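Side-chain contacts in 3-oxo-glucose-6-phosphate:glutamate aminotransferase (Bacillus subtilis subsp. subtilis, PDB 4K2M), which catalyses the reversible pyridoxal phosphate-dependent transamination of 3-dehydro-glucose 6-phosphate with glutamate, giving kanosamine 6-phosphate for antibiotic biosynthesis: residues Glu15-Leu20 / Leu344-Val349; Asp56-Gln61 / Leu320-Arg325; Val74-Thr79 / Leu423-Arg428. All coordinates share one frame; numbering follows the deposited sequence.

How the contacts relate
Helix 13-24 opens the chain's first long loop, which contact 1 closes against residues 344-349, in the loop that leads to strand 353-356. Contact 2 lies within that span: residues 56-61, where helix 53-57 runs out, return to helix 312-329. Contact 3 starts inside both loops, at 74-79, and ends beyond both on helix 423-441, so it crosses each of them. Contacts 1 and 2 touch through helix 312-329, and contacts 2 and 3 meet at Asp427. Contacts 1 and 2 join the N-terminal domain to the aminotransferase part; contact 3 ties the loop before helix 80-93 to the C-terminal helix.

Contact 1. Residues Glu15-Leu20 / Leu344-Val349; sequences ENMSLL and LSEDHV
The flat group that Met17 meets is the peptide carbonyl of Ser345: methyl CE lies 3.4 Å from Ser345 O, and no ring or guanidinium enters the contact. The Glu346 carboxylate likewise stays out of it, so the touching is done by aliphatic atoms and one carbonyl oxygen. Met17 carries the contact. Its side chain bends about the CB-CG bond (chi2 -58°) and then runs on anti to CE, which carries the methyl to Leu344. There CE comes to 3.3 Å from Leu344 CG, tighter than carbon atoms usually pack, and to 3.6 Å from Leu344 CD1. Leu344 reaches this point because CG stands anti to its backbone N (chi1 -174°), bringing CG and CD1 against the methionine methyl. Nearer the helix, Met17 CG rests 3.7 Å from Glu346 CG, the two chains crossing at a slant. Only the aliphatic part of this glutamate is used, and its extended chain carries the carboxylate onward from the methionine. No hydrogen bond joins the two segments. Other polar ties of the loop include the bond of Glu346 O with Ser13 OG, near the start of the same helix, and the salt bridge of Asp347 OD1 with Lys203. On helix 312-329, Leu320 touches both Met17 and Asn16, while Leu20 lies on Phe321, and Asp324 touches Leu344. Met17 is thus buried between a loop and a helix of the catalytic domain. This is plain packing away from the cofactor, and it docks the first helix of the additional N-terminal domain onto the aspartate aminotransferase fold of the protein.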
loop_
_atom_site.group_PDB
_atom_site.type_symbol
_atom_site.label_atom_id
_atom_site.label_comp_id
_atom_site.label_asym_id
_atom_site.label_seq_id
_atom_site.Cartn_x
_atom_site.Cartn_y
_atom_site.Cartn_z
ATOM N N GLU A 15 -32.673 1.807 -0.160
ATOM C CA GLU A 15 -33.274 2.562 0.919
ATOM C C GLU A 15 -33.121 4.070 0.699
ATOM O O GLU A 15 -33.991 4.843 1.079
ATOM C CB GLU A 15 -32.687 2.128 2.264
ATOM C CG GLU A 15 -32.917 0.641 2.586
ATOM C CD GLU A 15 -31.808 -0.284 2.061
ATOM O OE1 GLU A 15 -31.150 -0.958 2.892
ATOM O OE2 GLU A 15 -31.595 -0.358 0.826
ATOM N N ASN A 16 -32.025 4.497 0.074
ATOM C CA ASN A 16 -31.834 5.921 -0.172
ATOM C C ASN A 16 -32.870 6.481 -1.132
ATOM O O ASN A 16 -33.201 7.664 -1.060
ATOM C CB ASN A 16 -30.419 6.216 -0.695
ATOM C CG ASN A 16 -29.382 6.264 0.399
ATOM O OD1 ASN A 16 -29.707 6.307 1.598
ATOM N ND2 ASN A 16 -28.114 6.308 -0.003
ATOM N N MET A 17 -33.369 5.646 -2.038
ATOM C CA MET A 17 -34.390 6.101 -2.989
ATOM C C MET A 17 -35.669 6.447 -2.262
ATOM O O MET A 17 -36.354 7.402 -2.614
ATOM C CB MET A 17 -34.736 5.027 -4.012
ATOM C CG MET A 17 -34.040 5.182 -5.323
ATOM S SD MET A 17 -34.351 6.756 -6.152
ATOM C CE MET A 17 -33.183 6.357 -7.445
ATOM N N SER A 18 -36.015 5.635 -1.274
ATOM C CA SER A 18 -37.192 5.918 -0.467
ATOM C C SER A 18 -36.967 7.176 0.361
ATOM O O SER A 18 -37.848 8.043 0.457
ATOM C CB SER A 18 -37.529 4.730 0.435
ATOM O OG SER A 18 -38.722 4.998 1.148
ATOM N N LEU A 19 -35.775 7.289 0.945
ATOM C CA LEU A 19 -35.434 8.443 1.781
ATOM C C LEU A 19 -35.514 9.740 0.979
ATOM O O LEU A 19 -35.928 10.786 1.495
ATOM C CB LEU A 19 -34.025 8.271 2.378
ATOM C CG LEU A 19 -33.560 9.321 3.391
ATOM C CD1 LEU A 19 -34.528 9.438 4.582
ATOM C CD2 LEU A 19 -32.134 8.992 3.887
ATOM N N LEU A 20 -35.129 9.667 -0.294
ATOM C CA LEU A 20 -35.168 10.824 -1.189
ATOM C C LEU A 20 -36.592 11.352 -1.320
ATOM O O LEU A 20 -36.833 12.561 -1.196
ATOM C CB LEU A 20 -34.624 10.432 -2.572
ATOM C CG LEU A 20 -34.606 11.551 -3.619
ATOM C CD1 LEU A 20 -33.704 12.685 -3.180
ATOM C CD2 LEU A 20 -34.179 11.033 -4.995
ATOM N N LEU A 344 -32.926 6.666 -13.279
ATOM C CA LEU A 344 -32.899 6.872 -11.842
ATOM C C LEU A 344 -33.278 5.547 -11.195
ATOM O O LEU A 344 -34.453 5.289 -10.912
ATOM C CB LEU A 344 -33.891 7.971 -11.441
ATOM C CG LEU A 344 -33.873 8.387 -9.972
ATOM C CD1 LEU A 344 -32.620 9.176 -9.579
ATOM C CD2 LEU A 344 -35.151 9.146 -9.565
ATOM N N SER A 345 -32.293 4.679 -10.996
ATOM C CA SER A 345 -32.590 3.345 -10.496
ATOM C C SER A 345 -32.074 3.141 -9.073
ATOM O O SER A 345 -31.176 3.854 -8.607
ATOM C CB SER A 345 -31.982 2.299 -11.411
ATOM O OG SER A 345 -30.575 2.301 -11.255
ATOM N N GLU A 346 -32.635 2.142 -8.401
ATOM C CA GLU A 346 -32.288 1.870 -7.014
ATOM C C GLU A 346 -30.959 1.150 -6.888
ATOM O O GLU A 346 -30.437 1.013 -5.784
ATOM C CB GLU A 346 -33.379 1.014 -6.372
ATOM C CG GLU A 346 -34.712 1.728 -6.299
ATOM C CD GLU A 346 -35.834 0.827 -5.819
ATOM O OE1 GLU A 346 -36.720 1.325 -5.090
ATOM O OE2 GLU A 346 -35.823 -0.373 -6.176
ATOM N N ASP A 347 -30.423 0.682 -8.011
ATOM C CA ASP A 347 -29.200 -0.118 -7.990
ATOM C C ASP A 347 -28.008 0.673 -8.520
ATOM O O ASP A 347 -27.246 0.180 -9.350
ATOM C CB ASP A 347 -29.379 -1.426 -8.783
ATOM C CG ASP A 347 -29.709 -1.189 -10.249
ATOM O OD1 ASP A 347 -30.086 -0.048 -10.599
ATOM O OD2 ASP A 347 -29.594 -2.149 -11.055
ATOM N N HIS A 348 -27.846 1.896 -8.026
ATOM C CA HIS A 348 -26.767 2.779 -8.476
ATOM C C HIS A 348 -26.355 3.622 -7.270
ATOM O O HIS A 348 -27.216 4.069 -6.507
ATOM C CB HIS A 348 -27.307 3.713 -9.580
ATOM C CG HIS A 348 -26.274 4.190 -10.562
ATOM N ND1 HIS A 348 -25.055 4.711 -10.185
ATOM C CD2 HIS A 348 -26.311 4.252 -11.917
ATOM C CE1 HIS A 348 -24.373 5.052 -11.269
ATOM N NE2 HIS A 348 -25.114 4.789 -12.329
ATOM N N VAL A 349 -25.051 3.834 -7.079
ATOM C CA VAL A 349 -24.600 4.722 -6.010
ATOM C C VAL A 349 -23.921 5.988 -6.534
ATOM O O VAL A 349 -23.409 6.785 -5.761
ATOM C CB VAL A 349 -23.713 4.020 -4.957
ATOM C CG1 VAL A 349 -24.507 2.969 -4.203
ATOM C CG2 VAL A 349 -22.453 3.388 -5.613
#

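Contact 2. Residues Asp56-Gln61 / Leu320-Arg325; sequences DLFNYQ and LFLADR
Phe58 and Phe321 lean together obliquely, their ring planes 35° apart and their centroids separated by 5.3 Å. The closest atoms are Phe58 CE2 and Phe321 CD2, at 3.4 Å. Farther round the same ring, Leu322 CD2 comes to 3.8 Å from Phe58 CE1. Two successive residues of helix 312-329 thus meet the Phe58 ring from the same side of its plane, Phe321 near CE2 and Leu322 near CE1 and CZ. Their first torsions differ: Phe321 has CG anti to the backbone N (chi1 -177°), whereas Leu322 CG lies beside that N. Lys318, earlier on the helix, adds a cation-pi contact to Phe58 and also binds Leu57 O, while Leu423, at the start of the C-terminal helix, touches Phe58, Tyr60 and Leu322. The second pair is polar. Arg325 is stretched out from CG to NE and approaches Tyr60 at about a right angle, with the ring and guanidinium planes 78° apart. The phenol oxygen sits at the guanidinium edge, yet the bond from Arg325 NH2 to Tyr60 OH is weak, at 3.2 Å and bent. Stronger partners lie beyond: Asp427 takes Arg325 NH2 in a salt bridge through OD1 and pairs with Tyr60 OH through OD2, while Gln426 OE1 receives Arg325 NH1. One carboxylate thus bridges tyrosine and arginine, which is consistent with its setting how they face each other. In sequence between Phe58 and Tyr60, Asn59 takes a positive phi as the chain leaves helix 53-57. The whole is a buried interdomain packing site, where the exit of an N-terminal-domain helix settles on two helices of the aminotransferase fold.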
loop_
_atom_site.group_PDB
_atom_site.type_symbol
_atom_site.label_atom_id
_atom_site.label_comp_id
_atom_site.label_asym_id
_atom_site.label_seq_id
_atom_site.Cartn_x
_atom_site.Cartn_y
_atom_site.Cartn_z
ATOM N N ASP A 56 -30.289 22.765 3.549
ATOM C CA ASP A 56 -29.649 22.184 4.731
ATOM C C ASP A 56 -28.493 21.254 4.390
ATOM O O ASP A 56 -27.498 21.205 5.126
ATOM C CB ASP A 56 -30.674 21.479 5.630
ATOM C CG ASP A 56 -31.676 22.449 6.235
ATOM O OD1 ASP A 56 -31.239 23.502 6.742
ATOM O OD2 ASP A 56 -32.889 22.157 6.194
ATOM N N LEU A 57 -28.603 20.533 3.275
ATOM C CA LEU A 57 -27.516 19.634 2.882
ATOM C C LEU A 57 -26.530 20.279 1.918
ATOM O O LEU A 57 -25.350 19.947 1.933
ATOM C CB LEU A 57 -28.050 18.334 2.275
ATOM C CG LEU A 57 -28.977 17.525 3.178
ATOM C CD1 LEU A 57 -29.221 16.138 2.587
ATOM C CD2 LEU A 57 -28.402 17.430 4.592
ATOM N N PHE A 58 -27.009 21.196 1.077
ATOM C CA PHE A 58 -26.167 21.753 0.018
ATOM C C PHE A 58 -25.826 23.227 0.179
ATOM O O PHE A 58 -24.991 23.750 -0.556
ATOM C CB PHE A 58 -26.814 21.529 -1.352
ATOM C CG PHE A 58 -26.749 20.102 -1.818
ATOM C CD1 PHE A 58 -25.657 19.659 -2.562
ATOM C CD2 PHE A 58 -27.774 19.205 -1.519
ATOM C CE1 PHE A 58 -25.584 18.344 -2.990
ATOM C CE2 PHE A 58 -27.709 17.877 -1.946
ATOM C CZ PHE A 58 -26.616 17.452 -2.686
ATOM N N ASN A 59 -26.467 23.882 1.136
ATOM C CA ASN A 59 -26.312 25.333 1.318
ATOM C C ASN A 59 -26.450 26.074 -0.023
ATOM O O ASN A 59 -25.617 26.919 -0.369
ATOM C CB ASN A 59 -24.966 25.667 1.974
ATOM C CG ASN A 59 -24.886 27.117 2.439
ATOM O OD1 ASN A 59 -25.894 27.714 2.797
ATOM N ND2 ASN A 59 -23.680 27.680 2.438
ATOM N N TYR A 60 -27.511 25.746 -0.761
ATOM C CA TYR A 60 -27.750 26.272 -2.112
ATOM C C TYR A 60 -27.663 27.801 -2.108
ATOM O O TYR A 60 -28.360 28.469 -1.336
ATOM C CB TYR A 60 -29.156 25.856 -2.573
ATOM C CG TYR A 60 -29.482 26.074 -4.049
ATOM C CD1 TYR A 60 -28.487 26.347 -4.984
ATOM C CD2 TYR A 60 -30.790 26.015 -4.490
ATOM C CE1 TYR A 60 -28.798 26.543 -6.329
ATOM C CE2 TYR A 60 -31.120 26.206 -5.829
ATOM C CZ TYR A 60 -30.121 26.460 -6.746
ATOM O OH TYR A 60 -30.460 26.638 -8.080
ATOM N N GLN A 61 -26.786 28.348 -2.943
ATOM C CA GLN A 61 -26.695 29.800 -3.110
ATOM C C GLN A 61 -26.848 30.060 -4.596
ATOM O O GLN A 61 -25.858 30.150 -5.307
ATOM C CB GLN A 61 -25.325 30.322 -2.690
ATOM C CG GLN A 61 -24.884 30.082 -1.263
ATOM C CD GLN A 61 -23.508 30.684 -1.009
ATOM O OE1 GLN A 61 -23.334 31.909 -1.090
ATOM N NE2 GLN A 61 -22.513 29.825 -0.750
ATOM N N LEU A 320 -26.991 10.837 -4.693
ATOM C CA LEU A 320 -28.265 10.469 -5.300
ATOM C C LEU A 320 -29.082 11.731 -5.621
ATOM O O LEU A 320 -29.704 11.827 -6.691
ATOM C CB LEU A 320 -29.060 9.551 -4.365
ATOM C CG LEU A 320 -30.542 9.375 -4.708
ATOM C CD1 LEU A 320 -30.721 8.648 -6.033
ATOM C CD2 LEU A 320 -31.291 8.657 -3.577
ATOM N N PHE A 321 -29.091 12.686 -4.693
ATOM C CA PHE A 321 -29.848 13.916 -4.906
ATOM C C PHE A 321 -29.325 14.625 -6.140
ATOM O O PHE A 321 -30.100 15.087 -6.984
ATOM C CB PHE A 321 -29.768 14.859 -3.700
ATOM C CG PHE A 321 -30.605 16.101 -3.859
ATOM C CD1 PHE A 321 -31.970 16.066 -3.588
ATOM C CD2 PHE A 321 -30.039 17.291 -4.298
ATOM C CE1 PHE A 321 -32.762 17.201 -3.737
ATOM C CE2 PHE A 321 -30.822 18.434 -4.451
ATOM C CZ PHE A 321 -32.191 18.381 -4.174
ATOM N N LEU A 322 -28.004 14.708 -6.250
ATOM C CA LEU A 322 -27.384 15.316 -7.421
ATOM C C LEU A 322 -27.760 14.587 -8.709
ATOM O O LEU A 322 -28.069 15.229 -9.714
ATOM C CB LEU A 322 -25.861 15.339 -7.274
ATOM C CG LEU A 322 -25.375 16.367 -6.253
ATOM C CD1 LEU A 322 -23.892 16.122 -5.970
ATOM C CD2 LEU A 322 -25.599 17.822 -6.730
ATOM N N ALA A 323 -27.731 13.258 -8.688
ATOM C CA ALA A 323 -28.042 12.483 -9.882
ATOM C C ALA A 323 -29.496 12.706 -10.278
ATOM O O ALA A 323 -29.810 12.908 -11.451
ATOM C CB ALA A 323 -27.763 10.991 -9.660
ATOM N N ASP A 324 -30.377 12.681 -9.284
ATOM C CA ASP A 324 -31.806 12.907 -9.518
ATOM C C ASP A 324 -32.025 14.283 -10.141
ATOM O O ASP A 324 -32.863 14.442 -11.035
ATOM C CB ASP A 324 -32.561 12.790 -8.189
ATOM C CG ASP A 324 -34.059 13.038 -8.329
ATOM O OD1 ASP A 324 -34.725 12.353 -9.135
ATOM O OD2 ASP A 324 -34.566 13.908 -7.608
ATOM N N ARG A 325 -31.262 15.267 -9.685
ATOM C CA ARG A 325 -31.428 16.650 -10.150
ATOM C C ARG A 325 -30.964 16.786 -11.604
ATOM O O ARG A 325 -31.631 17.441 -12.405
ATOM C CB ARG A 325 -30.670 17.604 -9.227
ATOM C CG ARG A 325 -31.044 19.088 -9.381
ATOM C CD ARG A 325 -30.582 19.866 -8.149
ATOM N NE ARG A 325 -30.996 21.278 -8.159
ATOM C CZ ARG A 325 -30.272 22.282 -8.653
ATOM N NH1 ARG A 325 -29.099 22.047 -9.210
ATOM N NH2 ARG A 325 -30.723 23.536 -8.588
#

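Contact 3. Residues Val74-Thr79 / Leu423-Arg428; sequences VDRLIT and LEEQDR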
loop_
_atom_site.group_PDB
_atom_site.type_symbol
_atom_site.label_atom_id
_atom_site.label_comp_id
_atom_site.label_asym_id
_atom_site.label_seq_id
_atom_site.Cartn_x
_atom_site.Cartn_y
_atom_site.Cartn_z
ATOM N N VAL A 74 -9.928 17.741 -5.745
ATOM C CA VAL A 74 -9.714 16.764 -4.683
ATOM C C VAL A 74 -9.716 17.375 -3.301
ATOM O O VAL A 74 -9.941 16.667 -2.319
ATOM C CB VAL A 74 -8.419 15.924 -4.880
ATOM C CG1 VAL A 74 -8.504 15.152 -6.173
ATOM C CG2 VAL A 74 -7.166 16.816 -4.825
ATOM N N ASP A 75 -9.467 18.683 -3.215
ATOM C CA ASP A 75 -9.469 19.342 -1.920
ATOM C C ASP A 75 -10.878 19.376 -1.345
ATOM O O ASP A 75 -11.064 19.423 -0.129
ATOM C CB ASP A 75 -8.881 20.762 -2.016
ATOM C CG ASP A 75 -9.648 21.646 -2.978
ATOM O OD1 ASP A 75 -9.688 21.323 -4.181
ATOM O OD2 ASP A 75 -10.213 22.665 -2.529
ATOM N N ARG A 76 -11.875 19.320 -2.218
ATOM C CA ARG A 76 -13.252 19.368 -1.764
ATOM C C ARG A 76 -13.851 17.994 -1.490
ATOM O O ARG A 76 -14.987 17.888 -1.029
ATOM C CB ARG A 76 -14.102 20.175 -2.755
ATOM C CG ARG A 76 -13.741 21.659 -2.733
ATOM C CD ARG A 76 -14.446 22.424 -3.843
ATOM N NE ARG A 76 -15.906 22.341 -3.758
ATOM C CZ ARG A 76 -16.712 22.720 -4.746
ATOM N NH1 ARG A 76 -16.187 23.200 -5.875
ATOM N NH2 ARG A 76 -18.029 22.595 -4.614
ATOM N N LEU A 77 -13.084 16.940 -1.746
ATOM C CA LEU A 77 -13.560 15.598 -1.437
ATOM C C LEU A 77 -13.391 15.271 0.045
ATOM O O LEU A 77 -13.859 14.235 0.518
ATOM C CB LEU A 77 -12.846 14.548 -2.293
ATOM C CG LEU A 77 -13.212 14.573 -3.770
ATOM C CD1 LEU A 77 -12.429 13.511 -4.537
ATOM C CD2 LEU A 77 -14.704 14.350 -3.927
ATOM N N ILE A 78 -12.720 16.146 0.781
ATOM C CA ILE A 78 -12.587 15.932 2.212
ATOM C C ILE A 78 -13.013 17.225 2.897
ATOM O O ILE A 78 -12.525 18.292 2.548
ATOM C CB ILE A 78 -11.158 15.472 2.603
ATOM C CG1 ILE A 78 -11.092 15.123 4.094
ATOM C CG2 ILE A 78 -10.100 16.520 2.239
ATOM C CD1 ILE A 78 -9.686 14.702 4.571
ATOM N N THR A 79 -13.958 17.137 3.830
ATOM C CA THR A 79 -14.526 18.345 4.457
ATOM C C THR A 79 -13.713 18.794 5.650
ATOM O O THR A 79 -12.880 18.033 6.160
ATOM C CB THR A 79 -15.979 18.110 4.911
ATOM O OG1 THR A 79 -15.999 17.127 5.957
ATOM C CG2 THR A 79 -16.822 17.620 3.739
ATOM N N LEU A 423 -25.076 23.021 -5.683
ATOM C CA LEU A 423 -26.163 23.025 -6.653
ATOM C C LEU A 423 -26.025 24.190 -7.622
ATOM O O LEU A 423 -26.417 24.087 -8.780
ATOM C CB LEU A 423 -27.510 23.081 -5.952
ATOM C CG LEU A 423 -27.770 21.949 -4.977
ATOM C CD1 LEU A 423 -29.186 22.086 -4.403
ATOM C CD2 LEU A 423 -27.600 20.603 -5.652
ATOM N N GLU A 424 -25.450 25.296 -7.163
ATOM C CA GLU A 424 -25.219 26.417 -8.071
ATOM C C GLU A 424 -24.169 26.100 -9.151
ATOM O O GLU A 424 -24.298 26.532 -10.298
ATOM C CB GLU A 424 -24.885 27.709 -7.306
ATOM C CG GLU A 424 -23.615 27.668 -6.458
ATOM C CD GLU A 424 -23.888 27.309 -4.993
ATOM O OE1 GLU A 424 -24.944 26.704 -4.703
ATOM O OE2 GLU A 424 -23.035 27.629 -4.135
ATOM N N GLU A 425 -23.144 25.324 -8.809
ATOM C CA GLU A 425 -22.254 24.804 -9.848
ATOM C C GLU A 425 -23.009 23.867 -10.782
ATOM O O GLU A 425 -22.818 23.896 -12.002
ATOM C CB GLU A 425 -21.094 24.042 -9.231
ATOM C CG GLU A 425 -20.029 24.889 -8.580
ATOM C CD GLU A 425 -19.090 24.035 -7.744
ATOM O OE1 GLU A 425 -19.517 23.527 -6.680
ATOM O OE2 GLU A 425 -17.927 23.861 -8.156
ATOM N N GLN A 426 -23.843 22.999 -10.209
ATOM C CA GLN A 426 -24.608 22.077 -11.035
ATOM C C GLN A 426 -25.528 22.843 -11.995
ATOM O O GLN A 426 -25.661 22.451 -13.160
ATOM C CB GLN A 426 -25.409 21.086 -10.188
ATOM C CG GLN A 426 -26.049 19.996 -11.025
ATOM C CD GLN A 426 -26.895 19.057 -10.200
ATOM O OE1 GLN A 426 -27.674 19.493 -9.359
ATOM N NE2 GLN A 426 -26.737 17.759 -10.427
ATOM N N ASP A 427 -26.134 23.934 -11.519
ATOM C CA ASP A 427 -26.929 24.811 -12.392
ATOM C C ASP A 427 -26.131 25.235 -13.618
ATOM O O ASP A 427 -26.642 25.210 -14.743
ATOM C CB ASP A 427 -27.392 26.084 -11.650
ATOM C CG ASP A 427 -28.412 25.804 -10.559
ATOM O OD1 ASP A 427 -29.026 24.712 -10.569
ATOM O OD2 ASP A 427 -28.606 26.702 -9.701
ATOM N N ARG A 428 -24.881 25.634 -13.410
ATOM C CA ARG A 428 -24.070 26.101 -14.521
ATOM C C ARG A 428 -23.720 24.982 -15.494
ATOM O O ARG A 428 -23.724 25.182 -16.718
ATOM C CB ARG A 428 -22.793 26.796 -14.029
ATOM C CG ARG A 428 -22.006 27.436 -15.183
ATOM C CD ARG A 428 -20.960 28.425 -14.713
ATOM N NE ARG A 428 -20.287 29.087 -15.835
ATOM C CZ ARG A 428 -20.716 30.208 -16.411
ATOM N NH1 ARG A 428 -21.821 30.802 -15.978
ATOM N NH2 ARG A 428 -20.036 30.739 -17.419
#
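Arg76 and Glu425 meet head-on in a bidentate salt bridge, each terminal nitrogen of the guanidinium paired with its own carboxylate oxygen. Arg76 NH2 gives the shorter bond, 2.7 Å to Glu425 OE1, and Arg76 NH1 the other, 2.9 Å to Glu425 OE2. Both are nearly straight, with N-H...O angles of 172° and 174°. Each oxygen is approached on its syn side and lies close to the guanidinium plane, and the two flat groups are almost coplanar. The side chains arrive from opposite directions: Glu425 is extended beyond CG, while Arg76 kinks at chi3 (60°), swinging its end to face the helix. The same groups have further partners: Thr422, just before the helix, offers OG1 to Glu425 OE1, so that oxygen has two partners, and Ser420 O accepts a further bond from Arg76 NH2. Farther out, the 74-79 segment is anchored by helix 80-93: Thr79 occupies its N-cap position, and Thr79 N bonds to Glu82 OE1, as in a capping box. The second subunit lies against the same segment, with its Thr96, Pro95 and Leu94 packing on Val74, Asp75 and Ile78 respectively. The substrate site is not far off, since the side chain of Tyr248, a substrate-binding residue, is about 10 Å from that of Arg76. Glu425 is buried, and the salt bridge and the nearby start of helix 423-441 would both be expected to favour the ionised form of its carboxylate. The chemistry is that of a bidentate, end-on salt bridge: two near-linear bonds fix the arginine's rotation and pin a loop at the dimer interface to the C-terminal helix.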